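Local coordinates for protein 4-hydroxybenzoyl-CoA thioesterase (Staphylococcus aureus, PDB 6FDG) that probably hydrolyses acyl-CoA thioesters, most likely DHNA-CoA in the vitamin K2 pathway, as a member of the hotdog-fold thioesterases, at residues V20-H23 and G24-A27; F43-A46 and D47-K50; I110-E114 and D115-P119; Q137-N140 and N141-K144. All blocks are in the same frame, centred on the assembly; numbering follows the deposited sequence.

Interaction 1 of 4, residues V20-H23 and G24-A27; sequences VIYH and GNYA
Ile21 meets the aromatic ring of Tyr26 with its CG2 branch, 3.8 Å from Tyr26 CE1, the two side chains standing at about a right angle. CG2 gets there because it lies anti to the backbone N, while CG1 leads off elsewhere (chi1 -56°). The ring edge of Tyr26 faces Ile21 O in plane, and a water donates to Ile21 O over 2.8 Å and is also hydrogen-bonded to Tyr26 OH, so it bridges the two residues.

Tyr22 comes next. Its carbonyl O accepts from Asn25 N at 3.0 Å, nearly straight at the hydrogen (165°), though the donor stands above the carbonyl plane; this bond closes a type I turn with His23 and Gly24 at its corners. Gly24 N lies over one face of the Tyr22 ring, 3.3 Å from CD2; lacking a side chain, glycine suits this tight spot beside the ring. Tyr22 OH is hydrogen-bonded to OE2 of Glu31 of the second subunit.

His23 O takes a weak bond from Tyr26 N, and a second water links it to Ala27 N.

The turn thus leads from the loop after strand 2-9 into the long helix 26-41, with Tyr64 of strand 57-64 set edge-to-face against Tyr26 and bonded through its OH to His23 O.

Interaction 2 of 4, residues F43-A46 and D47-K50; sequences FSYA and DMEK
Tyr45 lays its ring along the helix toward Glu49, one turn ahead. With CG anti to the backbone N (chi1 -179°), the ring is carried forward until OH stands 2.6 Å from Glu49 OE2, to which it donates a weak hydrogen bond. Ring and carboxylate planes are 55° apart, and the aliphatic CG of Glu49 rests 3.5 Å from Tyr45 CZ, so the acid offers carbon to the ring and oxygen to the phenol. Each polar end has a further partner: Tyr45 OH is bonded to Ser55 N, and Glu49 OE1 forms a salt bridge with Lys17 of the second subunit. The sulfur of Met48 sits at the ring edge, 3.8 Å from Tyr45 CE1, a Met-aromatic contact on the buried side.

Ala46 is small enough for the partly exposed flank of the helix, where Pro71 of the fourth subunit packs on it; its carbonyl O accepts from Lys50 N at 3.0 Å.

Asp47 is held through its backbone N and its carboxylate. Its N, a first-turn N-H, donates to Ser44 OG at 3.1 Å (158° at the hydrogen), which is why serine suits the cap. An acid on the first turn is probably favoured by the helix dipole; here OD2 takes a long 3.3 Å bond from a water that also accepts from Ser44 N. This is a helix N-cap, in which water replaces the direct return bond of a full capping box.

Interaction 3 of 4, residues I110-E114 and D115-P119; sequences ICIKE and DTFKP
The ring of Phe117 has Lys113 O in its plane at one edge, 3.6 Å from Phe117 CD1. Glu114 O comes closer, 3.2 Å from Phe117 CE1, but obliquely, at neither face nor edge. Ile112 CD1 also approaches the ring obliquely, 3.8 Å from Phe117 CD1, and reaches CB and CG as well. The ethyl arm of Ile112 can do this because chi1 (66°) places CG1 between the backbone N and the carbonyl carbon, which directs it over the turn, while CG2 lies near Pro119 CA. Ile112 is the buried member, and Met18 of the second subunit packs on Phe117, so apolar residues suit this side.

The backbone forms a hairpin at the end of strand 101-113, with Glu114 to Phe117 as its four-residue loop. Three residues in right-handed helical conformations are followed by Phe117 in the left-handed one (phi 57°), which turns the chain back. Lys113 N donates to Lys118 O at 2.9 Å, closing the loop, and Phe117 N gives a weak bond to Lys113 O. A single bridge joins Ile112 to Pro119; proline suits this non-hydrogen-bonded position, which needs no N-H from it, and Pro119 CA makes a C-H···O contact with Cys111 O at 3.4 Å.

On the more polar side Lys113 and Thr116 run side by side, Lys113 CB 3.6 Å from Thr116 OG1. That hydroxyl oxygen accepts from Lys118 N at 3.1 Å, an ST turn, and Asp115 OD1 receives a weak bond from Thr116 N.

Interaction 4 of 4, residues Q137-N140 and N141-K144; sequences QALN and NEGK
Leu139 and Lys144 cross at a slant where helix 127-141 ends in a Schellman motif. The Leu139 CD2 methyl lies 3.9 Å from Lys144 CD, near the lysine's CG and CE too, so the hydrocarbon part of the long chain lies against leucine while its amine goes on to Glu142. Two backbone bonds define the cap: Lys144 N donates to Leu139 O at 3.1 Å, and Gly143 N to Asn140 O at 3.0 Å. Gly143 fits the turning point because its positive phi (80°) is easily adopted by glycine.

One turn back, Gln137 and Asn141 set their amides 32° apart. Gln137 is bent at chi2 (62°), which brings NE2 to within 3.0 Å of Asn141 OD1 for a weak hydrogen bond. The other end of the Gln137 amide, OE1, accepts from Tyr83 N, and Asn140 OD1 accepts from Ile2 N; these two amides therefore tie the helix to the strands beside it, 73-83 and 2-9.

Glu142 leans over the last turn, with OE1 3.8 Å from Leu139 CD2. The same oxygen forms a salt bridge with the lysine: Lys144 NZ meets Glu142 OE1 at 2.7 Å, on the anti side and slightly out of the carboxylate plane.

Interactions 2 and 3 are the sole pair that touch: Met48 CE lies 4.0 Å from Cys111 SG, and the centres of the two interactions are about 14 Å apart, so the short helix packs against the end of strand 101-113. Interaction 1 opens helix 26-41, whose chain then runs on to interaction 2, about 26 Å away between centres. Although interactions 1 and 3 are about 28 Å apart between centres within the chain, Val20 packs on Phe117 of the second subunit, which brings interaction 1 of one subunit beside interaction 3 of another across the interface, where hotdog thioesterases generally form their active sites. Interaction 4, about 31 Å from interaction 1 between centres, lies on the opposite side of the chain's centre and touches no other subunit.

Interaction 1 of 4, residues V20-H23 and G24-A27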
ATOM      1  N   VAL A  20      14.116   5.406   2.381  1.00 20.58           N
ATOM      2  CA  VAL A  20      13.356   6.650   2.481  1.00 19.39           C
ATOM      3  C   VAL A  20      11.826   6.241   2.379  1.00 18.46           C
ATOM      4  O   VAL A  20      11.518   5.158   1.963  1.00 18.80           O
ATOM      5  CB  VAL A  20      13.692   7.646   1.407  1.00 21.19           C
ATOM      6  CG1 VAL A  20      15.206   8.014   1.393  1.00 24.26           C
ATOM      7  CG2 VAL A  20      13.301   7.273   0.038  1.00 22.53           C
ATOM      8  N   ILE A  21      11.015   7.175   2.746  1.00 16.67           N
ATOM      9  CA  ILE A  21       9.571   7.049   2.547  1.00 16.98           C
ATOM     10  C   ILE A  21       9.292   7.053   1.054  1.00 15.80           C
ATOM     11  O   ILE A  21       9.626   7.953   0.355  1.00 16.07           O
ATOM     12  CB  ILE A  21       8.769   8.104   3.277  1.00 16.27           C
ATOM     13  CG1 ILE A  21       9.099   8.093   4.789  1.00 20.70           C
ATOM     14  CG2 ILE A  21       7.280   7.961   2.994  1.00 17.09           C
ATOM     15  CD1 ILE A  21       8.942   6.924   5.479  1.00 21.71           C
ATOM     16  N   TYR A  22       8.630   5.957   0.568  1.00 15.31           N
ATOM     17  CA  TYR A  22       8.305   5.813  -0.863  1.00 14.75           C
ATOM     18  C   TYR A  22       7.498   6.992  -1.324  1.00 15.17           C
ATOM     19  O   TYR A  22       6.512   7.376  -0.650  1.00 14.97           O
ATOM     20  CB  TYR A  22       7.589   4.498  -1.063  1.00 15.96           C
ATOM     21  CG  TYR A  22       7.168   4.257  -2.502  1.00 15.79           C
ATOM     22  CD1 TYR A  22       8.126   4.067  -3.493  1.00 16.74           C
ATOM     23  CD2 TYR A  22       5.796   4.265  -2.880  1.00 16.26           C
ATOM     24  CE1 TYR A  22       7.766   3.914  -4.854  1.00 17.45           C
ATOM     25  CE2 TYR A  22       5.444   4.026  -4.217  1.00 17.61           C
ATOM     26  CZ  TYR A  22       6.446   3.938  -5.139  1.00 16.61           C
ATOM     27  OH  TYR A  22       6.054   3.696  -6.485  1.00 18.76           O
ATOM     28  N   HIS A  23       7.808   7.576  -2.473  1.00 14.45           N
ATOM     29  CA  HIS A  23       7.228   8.808  -2.909  1.00 15.68           C
ATOM     30  C   HIS A  23       5.704   8.657  -3.093  1.00 15.36           C
ATOM     31  O   HIS A  23       4.956   9.618  -2.911  1.00 16.28           O
ATOM     32  CB  HIS A  23       7.881   9.338  -4.225  1.00 16.09           C
ATOM     33  CG  HIS A  23       7.575   8.545  -5.451  1.00 16.63           C
ATOM     34  ND1 HIS A  23       8.198   7.386  -5.776  1.00 18.11           N
ATOM     35  CD2 HIS A  23       6.724   8.788  -6.474  1.00 16.51           C
ATOM     36  CE1 HIS A  23       7.716   6.940  -6.964  1.00 18.54           C
ATOM     37  NE2 HIS A  23       6.827   7.773  -7.390  1.00 18.82           N
ATOM     38  N   GLY A  24       5.240   7.467  -3.454  1.00 14.54           N
ATOM     39  CA  GLY A  24       3.790   7.237  -3.613  1.00 15.24           C
ATOM     40  C   GLY A  24       3.034   7.255  -2.350  1.00 16.67           C
ATOM     41  O   GLY A  24       1.773   7.309  -2.447  1.00 18.28           O
ATOM     42  N   ASN A  25       3.612   7.216  -1.181  1.00 14.22           N
ATOM     43  CA  ASN A  25       2.910   7.185   0.113  1.00 14.79           C
ATOM     44  C   ASN A  25       2.562   8.548   0.584  1.00 15.69           C
ATOM     45  O   ASN A  25       1.730   8.693   1.518  1.00 17.10           O
ATOM     46  CB  ASN A  25       3.736   6.427   1.183  1.00 15.86           C
ATOM     47  CG  ASN A  25       3.879   5.009   0.877  1.00 16.96           C
ATOM     48  OD1 ASN A  25       3.019   4.390   0.255  1.00 19.51           O
ATOM     49  ND2 ASN A  25       4.977   4.383   1.363  1.00 17.99           N
ATOM     50  N   TYR A  26       3.073   9.596  -0.032  1.00 14.79           N
ATOM     51  CA  TYR A  26       2.804  10.930   0.484  1.00 15.85           C
ATOM     52  C   TYR A  26       1.363  11.320   0.271  1.00 15.03           C
ATOM     53  O   TYR A  26       0.823  12.066   1.084  1.00 16.49           O
ATOM     54  CB  TYR A  26       3.750  11.934  -0.183  1.00 15.87           C
ATOM     55  CG  TYR A  26       5.185  11.908   0.344  1.00 16.75           C
ATOM     56  CD1 TYR A  26       6.083  10.858   0.170  1.00 16.54           C
ATOM     57  CD2 TYR A  26       5.607  12.971   1.074  1.00 17.59           C
ATOM     58  CE1 TYR A  26       7.379  10.887   0.610  1.00 16.70           C
ATOM     59  CE2 TYR A  26       6.982  13.015   1.494  1.00 18.44           C
ATOM     60  CZ  TYR A  26       7.778  11.979   1.249  1.00 17.30           C
ATOM     61  OH  TYR A  26       9.140  12.081   1.675  1.00 18.75           O
ATOM     62  N   ALA A  27       0.685  10.815  -0.766  1.00 14.84           N
ATOM     63  CA  ALA A  27      -0.739  11.090  -0.902  1.00 15.50           C
ATOM     64  C   ALA A  27      -1.515  10.630   0.309  1.00 15.50           C
ATOM     65  O   ALA A  27      -2.474  11.338   0.711  1.00 15.08           O
ATOM     66  CB  ALA A  27      -1.254  10.503  -2.166  1.00 16.89           C
TER
HETATM   67  O   HOH W   1      10.976  10.278   1.007  1.00 18.73           O
HETATM   68  O   HOH W   2       2.355  10.571  -3.223  1.00 19.82           O

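Interaction 2 of 4, residues F43-A46 and D47-K50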
ATOM      1  N   PHE A  43     -15.964  19.277  11.421  1.00 22.49           N
ATOM      2  CA  PHE A  43     -16.784  18.412  10.548  1.00 21.27           C
ATOM      3  C   PHE A  43     -16.231  17.016  10.433  1.00 23.04           C
ATOM      4  O   PHE A  43     -15.104  16.713  10.759  1.00 27.88           O
ATOM      5  CB  PHE A  43     -16.872  19.042   9.150  1.00 23.37           C
ATOM      6  CG  PHE A  43     -17.461  20.429   9.140  1.00 23.02           C
ATOM      7  CD1 PHE A  43     -18.848  20.581   9.313  1.00 25.56           C
ATOM      8  CD2 PHE A  43     -16.711  21.559   9.017  1.00 26.66           C
ATOM      9  CE1 PHE A  43     -19.395  21.876   9.334  1.00 28.35           C
ATOM     10  CE2 PHE A  43     -17.196  22.841   9.163  1.00 26.49           C
ATOM     11  CZ  PHE A  43     -18.601  23.000   9.315  1.00 28.05           C
ATOM     12  N   SER A  44     -16.975  16.074   9.939  1.00 26.66           N
ATOM     13  CA  SER A  44     -16.570  14.709   9.880  1.00 32.37           C
ATOM     14  C   SER A  44     -16.779  14.238   8.470  1.00 25.96           C
ATOM     15  O   SER A  44     -17.913  14.185   7.968  1.00 26.48           O
ATOM     16  CB  SER A  44     -17.484  13.893  10.770  1.00 35.67           C
ATOM     17  OG  SER A  44     -17.316  12.520  10.475  1.00 36.39           O
ATOM     18  N   TYR A  45     -15.706  13.815   7.801  1.00 24.96           N
ATOM     19  CA  TYR A  45     -15.865  13.226   6.535  1.00 24.81           C
ATOM     20  C   TYR A  45     -16.690  11.932   6.554  1.00 21.96           C
ATOM     21  O   TYR A  45     -17.496  11.639   5.681  1.00 21.99           O
ATOM     22  CB  TYR A  45     -14.514  13.008   5.859  1.00 23.89           C
ATOM     23  CG  TYR A  45     -14.697  12.389   4.489  1.00 21.97           C
ATOM     24  CD1 TYR A  45     -15.278  13.083   3.425  1.00 22.52           C
ATOM     25  CD2 TYR A  45     -14.277  11.097   4.191  1.00 21.98           C
ATOM     26  CE1 TYR A  45     -15.554  12.502   2.219  1.00 22.55           C
ATOM     27  CE2 TYR A  45     -14.450  10.504   2.984  1.00 21.79           C
ATOM     28  CZ  TYR A  45     -15.121  11.194   1.932  1.00 22.28           C
ATOM     29  OH  TYR A  45     -15.371  10.631   0.758  1.00 23.15           O
ATOM     30  N   ALA A  46     -16.552  11.124   7.632  1.00 23.11           N
ATOM     31  CA  ALA A  46     -17.395   9.907   7.671  1.00 24.09           C
ATOM     32  C   ALA A  46     -18.905  10.288   7.697  1.00 23.85           C
ATOM     33  O   ALA A  46     -19.715   9.554   7.138  1.00 24.88           O
ATOM     34  CB  ALA A  46     -17.031   9.099   8.923  1.00 26.99           C
ATOM     35  N   ASP A  47     -19.243  11.413   8.329  1.00 23.37           N
ATOM     36  CA  ASP A  47     -20.659  11.904   8.293  1.00 25.01           C
ATOM     37  C   ASP A  47     -21.094  12.350   6.929  1.00 26.50           C
ATOM     38  O   ASP A  47     -22.218  12.038   6.519  1.00 28.01           O
ATOM     39  CB  ASP A  47     -20.884  13.075   9.197  1.00 30.81           C
ATOM     40  CG  ASP A  47     -20.893  12.738  10.657  1.00 40.90           C
ATOM     41  OD1 ASP A  47     -20.998  11.569  11.044  1.00 42.98           O
ATOM     42  OD2 ASP A  47     -20.751  13.737  11.419  1.00 44.43           O
ATOM     43  N   MET A  48     -20.228  12.911   6.088  1.00 25.15           N
ATOM     44  CA  MET A  48     -20.530  13.189   4.715  1.00 21.30           C
ATOM     45  C   MET A  48     -20.822  11.917   3.941  1.00 22.36           C
ATOM     46  O   MET A  48     -21.806  11.780   3.156  1.00 22.44           O
ATOM     47  CB  MET A  48     -19.341  13.979   4.086  1.00 23.37           C
ATOM     48  CG  MET A  48     -19.493  14.175   2.620  1.00 21.82           C
ATOM     49  SD  MET A  48     -18.192  15.193   1.868  1.00 22.91           S
ATOM     50  CE  MET A  48     -18.768  16.815   2.280  1.00 25.88           C
ATOM     51  N   GLU A  49     -20.032  10.844   4.159  1.00 21.86           N
ATOM     52  CA  GLU A  49     -20.219   9.592   3.448  1.00 21.98           C
ATOM     53  C   GLU A  49     -21.539   8.897   3.874  1.00 22.38           C
ATOM     54  O   GLU A  49     -22.161   8.253   3.051  1.00 25.69           O
ATOM     55  CB  GLU A  49     -19.000   8.651   3.606  1.00 24.20           C
ATOM     56  CG  GLU A  49     -17.764   9.166   2.882  1.00 24.89           C
ATOM     57  CD  GLU A  49     -16.805   8.065   2.390  1.00 25.58           C
ATOM     58  OE1 GLU A  49     -16.817   7.000   3.028  1.00 26.10           O
ATOM     59  OE2 GLU A  49     -16.109   8.273   1.408  1.00 24.74           O
ATOM     60  N   LYS A  50     -21.932   9.140   5.113  1.00 25.00           N
ATOM     61  CA  LYS A  50     -23.217   8.562   5.594  1.00 27.97           C
ATOM     62  C   LYS A  50     -24.368   9.127   4.848  1.00 30.54           C
ATOM     63  O   LYS A  50     -25.404   8.467   4.741  1.00 30.79           O
ATOM     64  CB  LYS A  50     -23.377   8.699   7.073  1.00 31.92           C
ATOM     65  CG  LYS A  50     -22.381   7.966   7.942  1.00 37.65           C
ATOM     66  CD  LYS A  50     -22.594   6.502   8.290  1.00 53.60           C
ATOM     67  CE  LYS A  50     -22.018   6.171   9.682  1.00 58.55           C
ATOM     68  NZ  LYS A  50     -21.832   4.701   9.896  1.00 58.40           N
TER
HETATM   69  O   HOH W   3     -19.838  16.679  10.315  1.00 34.10           O

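Interaction 3 of 4, residues I110-E114 and D115-P119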
ATOM      1  N   ILE A 110     -13.356  17.289  -5.176  1.00 17.18           N
ATOM      2  CA  ILE A 110     -14.783  17.564  -5.584  1.00 17.76           C
ATOM      3  C   ILE A 110     -15.639  16.731  -4.655  1.00 18.63           C
ATOM      4  O   ILE A 110     -15.188  15.853  -3.949  1.00 20.73           O
ATOM      5  CB  ILE A 110     -15.075  17.322  -7.087  1.00 18.27           C
ATOM      6  CG1 ILE A 110     -14.846  15.849  -7.456  1.00 19.14           C
ATOM      7  CG2 ILE A 110     -14.218  18.220  -7.899  1.00 21.04           C
ATOM      8  CD1 ILE A 110     -15.272  15.374  -8.830  1.00 23.38           C
ATOM      9  N   CYS A 111     -16.977  16.949  -4.705  1.00 18.31           N
ATOM     10  CA  CYS A 111     -17.914  16.073  -4.025  1.00 18.20           C
ATOM     11  C   CYS A 111     -18.905  15.529  -5.046  1.00 18.34           C
ATOM     12  O   CYS A 111     -19.340  16.281  -5.915  1.00 19.96           O
ATOM     13  CB  CYS A 111     -18.693  16.894  -2.980  1.00 21.74           C
ATOM     14  SG  CYS A 111     -17.726  17.427  -1.538  1.00 24.95           S
ATOM     15  N   ILE A 112     -19.193  14.260  -4.900  1.00 18.77           N
ATOM     16  CA  ILE A 112     -20.052  13.552  -5.838  1.00 20.53           C
ATOM     17  C   ILE A 112     -20.972  12.620  -5.095  1.00 19.05           C
ATOM     18  O   ILE A 112     -20.795  12.213  -4.016  1.00 20.61           O
ATOM     19  CB  ILE A 112     -19.192  12.728  -6.829  1.00 23.60           C
ATOM     20  CG1 ILE A 112     -18.440  11.597  -6.156  1.00 28.73           C
ATOM     21  CG2 ILE A 112     -18.247  13.640  -7.668  1.00 24.44           C
ATOM     22  CD1 ILE A 112     -17.586  10.778  -7.144  1.00 31.09           C
ATOM     23  N   LYS A 113     -22.088  12.265  -5.821  1.00 21.94           N
ATOM     24  CA  LYS A 113     -22.961  11.235  -5.348  1.00 24.34           C
ATOM     25  C   LYS A 113     -22.337   9.868  -5.433  1.00 24.06           C
ATOM     26  O   LYS A 113     -21.733   9.552  -6.443  1.00 26.44           O
ATOM     27  CB  LYS A 113     -24.273  11.240  -6.193  1.00 26.26           C
ATOM     28  CG  LYS A 113     -25.007  12.497  -6.241  1.00 30.38           C
ATOM     29  CD  LYS A 113     -25.486  12.969  -4.934  1.00 34.89           C
ATOM     30  CE  LYS A 113     -26.355  11.977  -4.142  1.00 44.12           C
ATOM     31  NZ  LYS A 113     -27.850  12.210  -4.331  1.00 49.32           N
ATOM     32  N   GLU A 114     -22.481   9.091  -4.406  1.00 24.31           N
ATOM     33  CA  GLU A 114     -21.787   7.768  -4.294  1.00 32.58           C
ATOM     34  C   GLU A 114     -22.316   6.846  -5.349  1.00 34.19           C
ATOM     35  O   GLU A 114     -21.552   6.015  -5.924  1.00 36.95           O
ATOM     36  CB  GLU A 114     -22.015   7.147  -2.958  1.00 33.99           C
ATOM     37  CG  GLU A 114     -21.281   5.830  -2.822  1.00 49.84           C
ATOM     38  CD  GLU A 114     -21.177   5.392  -1.405  1.00 57.46           C
ATOM     39  OE1 GLU A 114     -22.099   5.764  -0.607  1.00 62.28           O
ATOM     40  OE2 GLU A 114     -20.164   4.691  -1.126  1.00 60.03           O
ATOM     41  N   ASP A 115     -23.595   7.022  -5.662  1.00 32.24           N
ATOM     42  CA  ASP A 115     -24.243   5.996  -6.538  1.00 38.63           C
ATOM     43  C   ASP A 115     -23.922   6.266  -8.026  1.00 42.28           C
ATOM     44  O   ASP A 115     -23.315   5.410  -8.683  1.00 44.85           O
ATOM     45  CB  ASP A 115     -25.739   5.786  -6.160  1.00 40.90           C
ATOM     46  CG  ASP A 115     -26.538   7.058  -6.126  1.00 45.07           C
ATOM     47  OD1 ASP A 115     -26.013   8.136  -6.413  1.00 44.75           O
ATOM     48  OD2 ASP A 115     -27.753   7.019  -5.775  1.00 58.03           O
ATOM     49  N   THR A 116     -24.098   7.506  -8.485  1.00 31.71           N
ATOM     50  CA  THR A 116     -23.909   7.894  -9.887  1.00 35.93           C
ATOM     51  C   THR A 116     -22.558   8.563 -10.273  1.00 31.18           C
ATOM     52  O   THR A 116     -22.283   8.855 -11.442  1.00 32.97           O
ATOM     53  CB  THR A 116     -24.997   8.893 -10.272  1.00 37.63           C
ATOM     54  OG1 THR A 116     -24.815  10.108  -9.543  1.00 34.38           O
ATOM     55  CG2 THR A 116     -26.463   8.348  -9.919  1.00 40.90           C
ATOM     56  N   PHE A 117     -21.782   8.897  -9.218  1.00 28.34           N
ATOM     57  CA  PHE A 117     -20.580   9.744  -9.294  1.00 29.84           C
ATOM     58  C   PHE A 117     -20.840  11.128  -9.898  1.00 31.28           C
ATOM     59  O   PHE A 117     -19.940  11.796 -10.343  1.00 31.42           O
ATOM     60  CB  PHE A 117     -19.401   9.006 -10.033  1.00 32.03           C
ATOM     61  CG  PHE A 117     -18.849   7.791  -9.262  1.00 30.03           C
ATOM     62  CD1 PHE A 117     -19.218   7.476  -7.998  1.00 31.82           C
ATOM     63  CD2 PHE A 117     -17.837   6.994  -9.838  1.00 34.96           C
ATOM     64  CE1 PHE A 117     -18.699   6.365  -7.298  1.00 30.83           C
ATOM     65  CE2 PHE A 117     -17.309   5.902  -9.134  1.00 29.95           C
ATOM     66  CZ  PHE A 117     -17.724   5.607  -7.866  1.00 34.28           C
ATOM     67  N   LYS A 118     -22.095  11.596  -9.926  1.00 27.92           N
ATOM     68  CA  LYS A 118     -22.388  12.944 -10.361  1.00 28.48           C
ATOM     69  C   LYS A 118     -21.903  14.035  -9.366  1.00 24.14           C
ATOM     70  O   LYS A 118     -22.208  13.917  -8.184  1.00 24.61           O
ATOM     71  CB  LYS A 118     -23.910  13.136 -10.500  1.00 35.53           C
ATOM     72  CG  LYS A 118     -24.280  14.304 -11.439  1.00 44.34           C
ATOM     73  CD  LYS A 118     -24.624  13.795 -12.850  1.00 54.76           C
ATOM     74  CE  LYS A 118     -25.323  14.885 -13.673  1.00 63.13           C
ATOM     75  NZ  LYS A 118     -24.525  16.153 -13.764  1.00 66.05           N
ATOM     76  N   PRO A 119     -21.262  15.110  -9.904  1.00 26.42           N
ATOM     77  CA  PRO A 119     -20.790  16.164  -8.981  1.00 25.08           C
ATOM     78  C   PRO A 119     -21.902  16.967  -8.399  1.00 21.84           C
ATOM     79  O   PRO A 119     -22.903  17.197  -9.088  1.00 26.37           O
ATOM     80  CB  PRO A 119     -19.872  17.050  -9.821  1.00 28.64           C
ATOM     81  CG  PRO A 119     -20.169  16.670 -11.236  1.00 36.98           C
ATOM     82  CD  PRO A 119     -20.661  15.282 -11.266  1.00 28.66           C
TER

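Interaction 4 of 4, residues Q137-N140 and N141-K144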
ATOM      1  N   GLN A 137     -12.357  31.127   3.603  1.00 19.35           N
ATOM      2  CA  GLN A 137     -11.844  31.693   2.408  1.00 19.30           C
ATOM      3  C   GLN A 137     -11.692  33.272   2.512  1.00 19.83           C
ATOM      4  O   GLN A 137     -10.690  33.859   2.087  1.00 21.85           O
ATOM      5  CB  GLN A 137     -12.706  31.398   1.111  1.00 20.84           C
ATOM      6  CG  GLN A 137     -12.174  31.970  -0.173  1.00 24.45           C
ATOM      7  CD  GLN A 137     -10.847  31.387  -0.482  1.00 28.71           C
ATOM      8  OE1 GLN A 137     -10.737  30.188  -0.783  1.00 25.12           O
ATOM      9  NE2 GLN A 137      -9.791  32.164  -0.379  1.00 30.92           N
ATOM     10  N   ALA A 138     -12.717  33.854   3.084  1.00 21.73           N
ATOM     11  CA  ALA A 138     -12.675  35.331   3.279  1.00 22.88           C
ATOM     12  C   ALA A 138     -11.548  35.714   4.241  1.00 24.33           C
ATOM     13  O   ALA A 138     -10.791  36.687   3.982  1.00 26.38           O
ATOM     14  CB  ALA A 138     -14.040  35.772   3.797  1.00 25.41           C
ATOM     15  N   LEU A 139     -11.389  34.938   5.318  1.00 21.51           N
ATOM     16  CA  LEU A 139     -10.285  35.224   6.298  1.00 23.20           C
ATOM     17  C   LEU A 139      -8.926  35.075   5.624  1.00 24.49           C
ATOM     18  O   LEU A 139      -7.965  35.831   5.818  1.00 24.03           O
ATOM     19  CB  LEU A 139     -10.410  34.366   7.508  1.00 23.39           C
ATOM     20  CG  LEU A 139     -11.619  34.596   8.398  1.00 25.87           C
ATOM     21  CD1 LEU A 139     -11.788  33.545   9.464  1.00 26.24           C
ATOM     22  CD2 LEU A 139     -11.578  36.072   8.981  1.00 29.89           C
ATOM     23  N   ASN A 140      -8.783  33.980   4.815  1.00 20.83           N
ATOM     24  CA  ASN A 140      -7.550  33.735   4.080  1.00 21.81           C
ATOM     25  C   ASN A 140      -7.281  34.901   3.138  1.00 24.25           C
ATOM     26  O   ASN A 140      -6.132  35.407   3.071  1.00 24.23           O
ATOM     27  CB  ASN A 140      -7.608  32.391   3.262  1.00 20.26           C
ATOM     28  CG  ASN A 140      -7.472  31.223   4.113  1.00 20.65           C
ATOM     29  OD1 ASN A 140      -7.072  31.294   5.257  1.00 22.50           O
ATOM     30  ND2 ASN A 140      -7.869  30.063   3.625  1.00 20.54           N
ATOM     31  N   ASN A 141      -8.285  35.424   2.431  1.00 23.22           N
ATOM     32  CA  ASN A 141      -8.088  36.580   1.509  1.00 26.58           C
ATOM     33  C   ASN A 141      -7.669  37.834   2.255  1.00 27.66           C
ATOM     34  O   ASN A 141      -6.932  38.618   1.632  1.00 31.63           O
ATOM     35  CB  ASN A 141      -9.377  36.852   0.781  1.00 26.71           C
ATOM     36  CG  ASN A 141      -9.718  35.783  -0.242  1.00 29.16           C
ATOM     37  OD1 ASN A 141      -8.841  35.029  -0.659  1.00 29.34           O
ATOM     38  ND2 ASN A 141     -11.002  35.720  -0.649  1.00 33.00           N
ATOM     39  N   GLU A 142      -8.087  37.929   3.502  1.00 26.43           N
ATOM     40  CA  GLU A 142      -7.659  39.106   4.412  1.00 30.91           C
ATOM     41  C   GLU A 142      -6.317  38.914   5.053  1.00 31.75           C
ATOM     42  O   GLU A 142      -5.834  39.820   5.699  1.00 35.60           O
ATOM     43  CB  GLU A 142      -8.706  39.298   5.491  1.00 33.36           C
ATOM     44  CG  GLU A 142     -10.050  39.669   4.910  1.00 36.44           C
ATOM     45  CD  GLU A 142     -11.235  39.549   5.820  1.00 48.91           C
ATOM     46  OE1 GLU A 142     -11.091  39.317   7.040  1.00 53.77           O
ATOM     47  OE2 GLU A 142     -12.357  39.632   5.271  1.00 52.31           O
ATOM     48  N   GLY A 143      -5.688  37.760   4.891  1.00 29.53           N
ATOM     49  CA  GLY A 143      -4.382  37.470   5.388  1.00 31.15           C
ATOM     50  C   GLY A 143      -4.350  37.122   6.817  1.00 26.33           C
ATOM     51  O   GLY A 143      -3.238  37.103   7.416  1.00 29.12           O
ATOM     52  N   LYS A 144      -5.444  36.677   7.396  1.00 24.82           N
ATOM     53  CA  LYS A 144      -5.450  36.100   8.711  1.00 24.24           C
ATOM     54  C   LYS A 144      -4.589  34.857   8.831  1.00 26.00           C
ATOM     55  O   LYS A 144      -4.526  34.070   7.835  1.00 23.58           O
ATOM     56  CB  LYS A 144      -6.840  35.681   9.179  1.00 27.62           C
ATOM     57  CG  LYS A 144      -7.706  36.643   9.940  1.00 35.60           C
ATOM     58  CD  LYS A 144      -8.061  37.766   9.060  1.00 40.67           C
ATOM     59  CE  LYS A 144      -8.800  38.823   9.892  1.00 41.75           C
ATOM     60  NZ  LYS A 144      -9.203  39.864   8.932  1.00 44.88           N
TER